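Serpin B3 (Homo sapiens, PDB 4ZK3) is a serpin that probably inhibits target proteases, chiefly cysteine proteases, by drawing its cleaved reactive-centre loop into its main beta-sheet. Local coordinates at residues Y113-E118 / T172-V177; S130-D135 / R144-S149. All blocks are in the same frame, centred on the assembly; numbering follows the deposited sequence.

Interaction 1: residues Y113-E118 / T172-V177; sequences YLFLQE and TTLVLV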
ATOM      1  N   TYR A 113     -25.689 -17.370   1.775  1.00 33.59           N
ATOM      2  CA  TYR A 113     -24.998 -17.720   0.565  1.00 34.86           C
ATOM      3  C   TYR A 113     -23.924 -18.721   0.871  1.00 34.33           C
ATOM      4  O   TYR A 113     -23.221 -18.562   1.837  1.00 36.63           O
ATOM      5  CB  TYR A 113     -24.413 -16.475  -0.026  1.00 34.90           C
ATOM      6  CG  TYR A 113     -23.921 -16.638  -1.439  1.00 37.20           C
ATOM      7  CD1 TYR A 113     -24.803 -16.646  -2.497  1.00 40.75           C
ATOM      8  CD2 TYR A 113     -22.568 -16.729  -1.719  1.00 36.85           C
ATOM      9  CE1 TYR A 113     -24.360 -16.801  -3.803  1.00 38.61           C
ATOM     10  CE2 TYR A 113     -22.127 -16.849  -3.005  1.00 36.27           C
ATOM     11  CZ  TYR A 113     -23.028 -16.906  -4.036  1.00 36.71           C
ATOM     12  OH  TYR A 113     -22.559 -17.038  -5.303  1.00 37.04           O
ATOM     13  N   LEU A 114     -23.779 -19.759   0.059  1.00 33.38           N
ATOM     14  CA  LEU A 114     -22.831 -20.832   0.391  1.00 33.26           C
ATOM     15  C   LEU A 114     -21.588 -20.751  -0.489  1.00 35.42           C
ATOM     16  O   LEU A 114     -21.710 -20.735  -1.724  1.00 39.25           O
ATOM     17  CB  LEU A 114     -23.466 -22.222   0.247  1.00 35.34           C
ATOM     18  CG  LEU A 114     -24.644 -22.509   1.183  1.00 35.98           C
ATOM     19  CD1 LEU A 114     -25.548 -23.605   0.636  1.00 38.45           C
ATOM     20  CD2 LEU A 114     -24.136 -22.859   2.565  1.00 34.70           C
ATOM     21  N   PHE A 115     -20.408 -20.739   0.149  1.00 31.78           N
ATOM     22  CA  PHE A 115     -19.108 -20.811  -0.567  1.00 30.94           C
ATOM     23  C   PHE A 115     -18.597 -22.226  -0.530  1.00 30.52           C
ATOM     24  O   PHE A 115     -18.969 -22.982   0.336  1.00 27.89           O
ATOM     25  CB  PHE A 115     -18.050 -19.850   0.045  1.00 30.96           C
ATOM     26  CG  PHE A 115     -18.419 -18.417  -0.097  1.00 27.39           C
ATOM     27  CD1 PHE A 115     -18.226 -17.761  -1.296  1.00 28.16           C
ATOM     28  CD2 PHE A 115     -19.051 -17.752   0.938  1.00 26.63           C
ATOM     29  CE1 PHE A 115     -18.624 -16.435  -1.455  1.00 28.72           C
ATOM     30  CE2 PHE A 115     -19.503 -16.446   0.784  1.00 26.98           C
ATOM     31  CZ  PHE A 115     -19.296 -15.778  -0.427  1.00 25.04           C
ATOM     32  N   LEU A 116     -17.715 -22.577  -1.455  1.00 33.46           N
ATOM     33  CA  LEU A 116     -17.099 -23.899  -1.451  1.00 32.79           C
ATOM     34  C   LEU A 116     -16.235 -24.042  -0.248  1.00 31.42           C
ATOM     35  O   LEU A 116     -15.468 -23.107   0.064  1.00 28.95           O
ATOM     36  CB  LEU A 116     -16.250 -24.036  -2.710  1.00 39.30           C
ATOM     37  CG  LEU A 116     -16.443 -25.205  -3.655  1.00 44.99           C
ATOM     38  CD1 LEU A 116     -17.917 -25.474  -3.914  1.00 46.12           C
ATOM     39  CD2 LEU A 116     -15.676 -24.898  -4.935  1.00 47.09           C
ATOM     40  N   GLN A 117     -16.310 -25.187   0.434  1.00 25.94           N
ATOM     41  CA  GLN A 117     -15.496 -25.400   1.617  1.00 27.03           C
ATOM     42  C   GLN A 117     -14.036 -25.318   1.259  1.00 29.95           C
ATOM     43  O   GLN A 117     -13.225 -24.701   1.945  1.00 28.07           O
ATOM     44  CB  GLN A 117     -15.794 -26.737   2.257  1.00 30.00           C
ATOM     45  CG  GLN A 117     -15.172 -26.881   3.642  1.00 36.36           C
ATOM     46  CD  GLN A 117     -15.737 -25.817   4.603  1.00 36.44           C
ATOM     47  OE1 GLN A 117     -16.918 -25.559   4.601  1.00 41.95           O
ATOM     48  NE2 GLN A 117     -14.893 -25.201   5.364  1.00 39.57           N
ATOM     49  N   GLU A 118     -13.715 -25.912   0.126  1.00 30.08           N
ATOM     50  CA  GLU A 118     -12.402 -25.762  -0.483  1.00 33.81           C
ATOM     51  C   GLU A 118     -11.908 -24.290  -0.485  1.00 27.30           C
ATOM     52  O   GLU A 118     -10.799 -24.032  -0.115  1.00 28.85           O
ATOM     53  CB  GLU A 118     -12.465 -26.264  -1.936  1.00 38.34           C
ATOM     54  CG  GLU A 118     -11.166 -26.803  -2.483  1.00 45.98           C
ATOM     55  CD  GLU A 118     -11.232 -27.020  -4.009  1.00 55.11           C
ATOM     56  OE1 GLU A 118     -12.332 -26.931  -4.632  1.00 49.29           O
ATOM     57  OE2 GLU A 118     -10.157 -27.252  -4.596  1.00 52.21           O
ATOM     58  N   THR A 172     -25.486  -7.939  -3.348  1.00 36.72           N
ATOM     59  CA  THR A 172     -24.062  -8.201  -3.018  1.00 31.74           C
ATOM     60  C   THR A 172     -23.945  -9.505  -2.317  1.00 30.72           C
ATOM     61  O   THR A 172     -24.711  -9.775  -1.416  1.00 29.02           O
ATOM     62  CB  THR A 172     -23.491  -7.059  -2.156  1.00 29.92           C
ATOM     63  OG1 THR A 172     -23.393  -5.907  -2.986  1.00 30.35           O
ATOM     64  CG2 THR A 172     -22.074  -7.352  -1.660  1.00 31.54           C
ATOM     65  N   THR A 173     -23.007 -10.369  -2.732  1.00 31.35           N
ATOM     66  CA  THR A 173     -22.834 -11.613  -1.983  1.00 32.53           C
ATOM     67  C   THR A 173     -21.480 -11.801  -1.264  1.00 26.41           C
ATOM     68  O   THR A 173     -21.390 -12.663  -0.398  1.00 27.71           O
ATOM     69  CB  THR A 173     -23.116 -12.834  -2.858  1.00 33.75           C
ATOM     70  OG1 THR A 173     -22.263 -12.789  -4.006  1.00 34.16           O
ATOM     71  CG2 THR A 173     -24.613 -12.872  -3.210  1.00 34.87           C
ATOM     72  N   LEU A 174     -20.480 -10.987  -1.625  1.00 30.49           N
ATOM     73  CA  LEU A 174     -19.085 -11.139  -1.189  1.00 29.13           C
ATOM     74  C   LEU A 174     -18.399  -9.757  -1.121  1.00 25.00           C
ATOM     75  O   LEU A 174     -18.442  -9.009  -2.061  1.00 23.43           O
ATOM     76  CB  LEU A 174     -18.372 -12.035  -2.217  1.00 33.49           C
ATOM     77  CG  LEU A 174     -16.844 -12.016  -2.215  1.00 35.68           C
ATOM     78  CD1 LEU A 174     -16.206 -13.378  -2.057  1.00 40.02           C
ATOM     79  CD2 LEU A 174     -16.329 -11.395  -3.483  1.00 35.00           C
ATOM     80  N   VAL A 175     -17.806  -9.435   0.022  1.00 23.61           N
ATOM     81  CA  VAL A 175     -16.790  -8.372   0.115  1.00 23.69           C
ATOM     82  C   VAL A 175     -15.534  -8.977   0.802  1.00 19.44           C
ATOM     83  O   VAL A 175     -15.574  -9.486   1.929  1.00 19.44           O
ATOM     84  CB  VAL A 175     -17.269  -7.171   0.915  1.00 24.21           C
ATOM     85  CG1 VAL A 175     -16.175  -6.101   1.064  1.00 25.11           C
ATOM     86  CG2 VAL A 175     -18.546  -6.576   0.283  1.00 24.88           C
ATOM     87  N   LEU A 176     -14.429  -8.974   0.081  1.00 18.52           N
ATOM     88  CA  LEU A 176     -13.185  -9.413   0.627  1.00 19.38           C
ATOM     89  C   LEU A 176     -12.449  -8.159   1.036  1.00 20.63           C
ATOM     90  O   LEU A 176     -12.397  -7.190   0.278  1.00 20.47           O
ATOM     91  CB  LEU A 176     -12.413 -10.161  -0.424  1.00 21.09           C
ATOM     92  CG  LEU A 176     -12.970 -11.534  -0.791  1.00 19.79           C
ATOM     93  CD1 LEU A 176     -12.418 -12.030  -2.106  1.00 22.49           C
ATOM     94  CD2 LEU A 176     -12.567 -12.506   0.261  1.00 21.39           C
ATOM     95  N   VAL A 177     -11.841  -8.176   2.217  1.00 19.18           N
ATOM     96  CA  VAL A 177     -11.197  -7.001   2.727  1.00 20.25           C
ATOM     97  C   VAL A 177      -9.828  -7.308   3.282  1.00 18.06           C
ATOM     98  O   VAL A 177      -9.674  -8.300   3.918  1.00 17.25           O
ATOM     99  CB  VAL A 177     -12.095  -6.315   3.784  1.00 22.02           C
ATOM    100  CG1 VAL A 177     -11.439  -5.040   4.243  1.00 22.52           C
ATOM    101  CG2 VAL A 177     -13.437  -5.981   3.166  1.00 23.27           C
TER

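Interaction 2: residues S130-D135 / R144-S149; sequences SVESVD and RKKINS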
ATOM      1  N   SER A 130     -10.481 -14.593   8.076  1.00 26.67           N
ATOM      2  CA  SER A 130     -11.635 -14.990   8.879  1.00 27.24           C
ATOM      3  C   SER A 130     -12.870 -14.653   8.059  1.00 24.95           C
ATOM      4  O   SER A 130     -12.786 -13.929   7.073  1.00 25.17           O
ATOM      5  CB  SER A 130     -11.652 -14.257  10.242  1.00 26.61           C
ATOM      6  OG  SER A 130     -11.641 -12.851  10.017  1.00 29.73           O
ATOM      7  N   VAL A 131     -13.994 -15.238   8.439  1.00 23.61           N
ATOM      8  CA  VAL A 131     -15.231 -15.147   7.678  1.00 24.76           C
ATOM      9  C   VAL A 131     -16.349 -14.637   8.584  1.00 23.77           C
ATOM     10  O   VAL A 131     -16.581 -15.177   9.683  1.00 23.16           O
ATOM     11  CB  VAL A 131     -15.639 -16.513   7.149  1.00 23.93           C
ATOM     12  CG1 VAL A 131     -16.955 -16.411   6.417  1.00 26.56           C
ATOM     13  CG2 VAL A 131     -14.520 -17.081   6.238  1.00 26.65           C
ATOM     14  N   GLU A 132     -17.050 -13.632   8.120  1.00 22.64           N
ATOM     15  CA  GLU A 132     -18.232 -13.203   8.846  1.00 26.72           C
ATOM     16  C   GLU A 132     -19.381 -13.143   7.867  1.00 23.74           C
ATOM     17  O   GLU A 132     -19.212 -12.665   6.737  1.00 22.17           O
ATOM     18  CB  GLU A 132     -18.013 -11.844   9.529  1.00 28.30           C
ATOM     19  CG  GLU A 132     -19.284 -11.367  10.198  1.00 34.31           C
ATOM     20  CD  GLU A 132     -19.070 -10.398  11.339  1.00 42.75           C
ATOM     21  OE1 GLU A 132     -17.940  -9.850  11.424  1.00 42.10           O
ATOM     22  OE2 GLU A 132     -20.046 -10.183  12.127  1.00 36.07           O
ATOM     23  N   SER A 133     -20.535 -13.661   8.296  1.00 24.50           N
ATOM     24  CA  SER A 133     -21.785 -13.577   7.528  1.00 24.06           C
ATOM     25  C   SER A 133     -22.636 -12.387   7.890  1.00 24.13           C
ATOM     26  O   SER A 133     -22.895 -12.140   9.071  1.00 30.51           O
ATOM     27  CB  SER A 133     -22.598 -14.876   7.723  1.00 29.31           C
ATOM     28  OG  SER A 133     -21.914 -16.015   7.238  1.00 28.07           O
ATOM     29  N   VAL A 134     -23.051 -11.626   6.893  1.00 24.12           N
ATOM     30  CA  VAL A 134     -23.855 -10.409   7.071  1.00 25.50           C
ATOM     31  C   VAL A 134     -25.053 -10.437   6.147  1.00 28.78           C
ATOM     32  O   VAL A 134     -25.138 -11.268   5.212  1.00 29.06           O
ATOM     33  CB  VAL A 134     -22.988  -9.138   6.863  1.00 27.62           C
ATOM     34  CG1 VAL A 134     -21.777  -9.240   7.787  1.00 27.97           C
ATOM     35  CG2 VAL A 134     -22.519  -9.003   5.412  1.00 25.01           C
ATOM     36  N   ASP A 135     -26.029  -9.581   6.458  1.00 31.78           N
ATOM     37  CA  ASP A 135     -27.306  -9.535   5.762  1.00 32.53           C
ATOM     38  C   ASP A 135     -27.301  -8.503   4.670  1.00 31.24           C
ATOM     39  O   ASP A 135     -27.844  -7.401   4.831  1.00 34.24           O
ATOM     40  CB  ASP A 135     -28.433  -9.237   6.779  1.00 39.05           C
ATOM     41  CG  ASP A 135     -29.863  -9.557   6.239  1.00 41.36           C
ATOM     42  OD1 ASP A 135     -30.124  -9.655   5.013  1.00 39.34           O
ATOM     43  OD2 ASP A 135     -30.747  -9.689   7.106  1.00 51.53           O
ATOM     44  N   ARG A 144     -22.721  -2.547   4.828  1.00 30.58           N
ATOM     45  CA  ARG A 144     -21.643  -1.580   4.442  1.00 31.39           C
ATOM     46  C   ARG A 144     -21.007  -0.959   5.685  1.00 33.78           C
ATOM     47  O   ARG A 144     -19.769  -1.008   5.886  1.00 29.06           O
ATOM     48  CB  ARG A 144     -22.159  -0.526   3.462  1.00 32.28           C
ATOM     49  CG  ARG A 144     -21.113   0.448   2.916  1.00 32.27           C
ATOM     50  CD  ARG A 144     -21.748   1.472   1.990  1.00 36.85           C
ATOM     51  NE  ARG A 144     -22.467   2.494   2.753  1.00 37.25           N
ATOM     52  CZ  ARG A 144     -21.911   3.551   3.326  1.00 37.75           C
ATOM     53  NH1 ARG A 144     -20.609   3.809   3.216  1.00 35.44           N
ATOM     54  NH2 ARG A 144     -22.670   4.358   4.030  1.00 36.74           N
ATOM     55  N   LYS A 145     -21.840  -0.449   6.586  1.00 33.01           N
ATOM     56  CA  LYS A 145     -21.318   0.225   7.767  1.00 34.41           C
ATOM     57  C   LYS A 145     -20.649  -0.704   8.709  1.00 32.17           C
ATOM     58  O   LYS A 145     -19.672  -0.358   9.337  1.00 32.03           O
ATOM     59  CB  LYS A 145     -22.406   1.032   8.498  1.00 37.61           C
ATOM     60  CG  LYS A 145     -22.952   2.144   7.624  1.00 43.09           C
ATOM     61  CD  LYS A 145     -23.954   2.976   8.381  1.00 54.29           C
ATOM     62  CE  LYS A 145     -24.622   3.962   7.454  1.00 64.34           C
ATOM     63  NZ  LYS A 145     -24.994   5.203   8.187  1.00 69.05           N
ATOM     64  N   LYS A 146     -21.153  -1.903   8.846  1.00 31.65           N
ATOM     65  CA  LYS A 146     -20.427  -2.898   9.649  1.00 32.60           C
ATOM     66  C   LYS A 146     -19.016  -3.226   9.092  1.00 27.38           C
ATOM     67  O   LYS A 146     -18.087  -3.393   9.860  1.00 24.45           O
ATOM     68  CB  LYS A 146     -21.222  -4.185   9.706  1.00 39.01           C
ATOM     69  CG  LYS A 146     -20.691  -5.241  10.649  1.00 42.61           C
ATOM     70  CD  LYS A 146     -21.741  -6.331  10.923  1.00 53.14           C
ATOM     71  CE  LYS A 146     -23.172  -5.874  10.545  1.00 55.31           C
ATOM     72  NZ  LYS A 146     -24.240  -6.793  11.024  1.00 60.62           N
ATOM     73  N   ILE A 147     -18.869  -3.293   7.773  1.00 25.83           N
ATOM     74  CA  ILE A 147     -17.532  -3.647   7.181  1.00 23.88           C
ATOM     75  C   ILE A 147     -16.565  -2.461   7.444  1.00 23.03           C
ATOM     76  O   ILE A 147     -15.443  -2.660   7.920  1.00 22.56           O
ATOM     77  CB  ILE A 147     -17.680  -3.921   5.690  1.00 23.66           C
ATOM     78  CG1 ILE A 147     -18.473  -5.247   5.505  1.00 25.07           C
ATOM     79  CG2 ILE A 147     -16.345  -4.030   4.963  1.00 21.65           C
ATOM     80  CD1 ILE A 147     -19.102  -5.376   4.123  1.00 26.13           C
ATOM     81  N   ASN A 148     -17.042  -1.262   7.124  1.00 22.34           N
ATOM     82  CA  ASN A 148     -16.318  -0.014   7.358  1.00 25.55           C
ATOM     83  C   ASN A 148     -15.858   0.086   8.834  1.00 24.65           C
ATOM     84  O   ASN A 148     -14.729   0.502   9.091  1.00 25.60           O
ATOM     85  CB  ASN A 148     -17.119   1.208   6.863  1.00 25.06           C
ATOM     86  CG  ASN A 148     -17.172   1.340   5.349  1.00 27.10           C
ATOM     87  OD1 ASN A 148     -16.427   0.734   4.597  1.00 28.39           O
ATOM     88  ND2 ASN A 148     -18.090   2.137   4.889  1.00 25.27           N
ATOM     89  N   SER A 149     -16.655  -0.379   9.821  1.00 26.01           N
ATOM     90  CA  SER A 149     -16.214  -0.334  11.222  1.00 22.85           C
ATOM     91  C   SER A 149     -15.197  -1.354  11.545  1.00 22.07           C
ATOM     92  O   SER A 149     -14.286  -1.095  12.346  1.00 24.35           O
ATOM     93  CB  SER A 149     -17.391  -0.463  12.258  1.00 25.82           C
ATOM     94  OG  SER A 149     -18.276   0.611  12.038  1.00 31.46           O
TER

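Interaction 1: residues Y113-E118 / T172-V177
Thr173 sits almost squarely over the face of the Tyr113 ring. Its CB lies 3.9 Å from the ring centroid of Tyr113 and only 4° off the ring normal. This is a CH-pi contact. The two branches of the threonine spread over different parts of the same face. Methyl CG2 of Thr173 lies above Tyr113 CD1 at 3.8 Å, while the hydroxyl OG1 of Thr173 leans toward Tyr113 CE2 and CZ, 4.2 Å from each. Tyr113 turns its ring under the threonine by holding CG opposite its own backbone N (chi1 -167°).

Phe115 reaches the same strand end further along. Its CZ points at the carbonyl O of Thr173, 3.8 Å away, and that oxygen lies at the ring edge, near the ring plane. Its CE1 meets Leu174 CD1 at 3.9 Å, an apolar contact in which the side chains run at about a right angle. The two aromatic rings also touch each other. Tyr113 CD2 lies 3.6 Å above the Phe115 plane, displaced toward the rim.

The contact lies at the start of strand 174-185, in the large central beta-sheet of the serpin fold. Strand 340-351 pairs with this strand and fits the inserted reactive-centre loop. Thr173 and Leu174 both face Gly351 of strand 340-351 in a classic beta bulge. On the other segment, Leu116 is the N-cap residue of helix 117-127. Leu323 touches both Tyr113 and Thr173, and Met317 packs on Leu174.

Interaction 2: residues S130-D135 / R144-S149
Lys146 swings its chain toward strand 130-134 by placing CG opposite its backbone N (chi1 -172°) and staying extended at the next bond. These two torsions carry CD out to the strand. Rotation about CG-CD is nearly eclipsed (chi3 -18°), an unfavourable torsion that turns CE back toward the side of CB. CD is the atom that does the touching. It lies 4.3 Å from Val134 CG1 and 4.4 Å from Glu132 OE2. The contact is loose and rests on this one methylene, with the carboxylate oxygen OE2 of Glu132 coming alongside it.

The charged ends do not pair. Lys146 NZ stays 5.5 Å from Glu132 OE2, and any attraction between them is probably modest. The other carboxylate oxygen, OE1, makes a salt bridge to Lys106 on the neighbouring strand.

In serpin terms, helix 140-153 is the helix that lies across the front of the central sheet, and strand 130-134 is an edge strand of that sheet. Strand 99-110 runs parallel to the edge strand. Its Phe108 touches Glu132, Val134 and Ile147, joining strand and helix through a shared aromatic side chain. Ile147 is buried, next to Lys146 on the helix, and also packs on Val175 of strand 174-185.

How the interactions relate
From the N terminus, the chain leaves strand 99-110 and passes through 113-118 into helix 117-127. Strand 130-134 follows, then helix 140-153, and finally strand 174-185. Interaction 2 closes a short loop, with eight residues between its segments. Interaction 1 closes a longer one of 53 residues, and interaction 2 is nested inside it. The contacts do not cross. Interaction 1 ties the lead-in to helix 117-127 to the start of an inner strand. Interaction 2 ties the edge strand to the helix over the sheet. The two meet directly where Ile147 CG2 packs 3.9 Å from Val177 CG2.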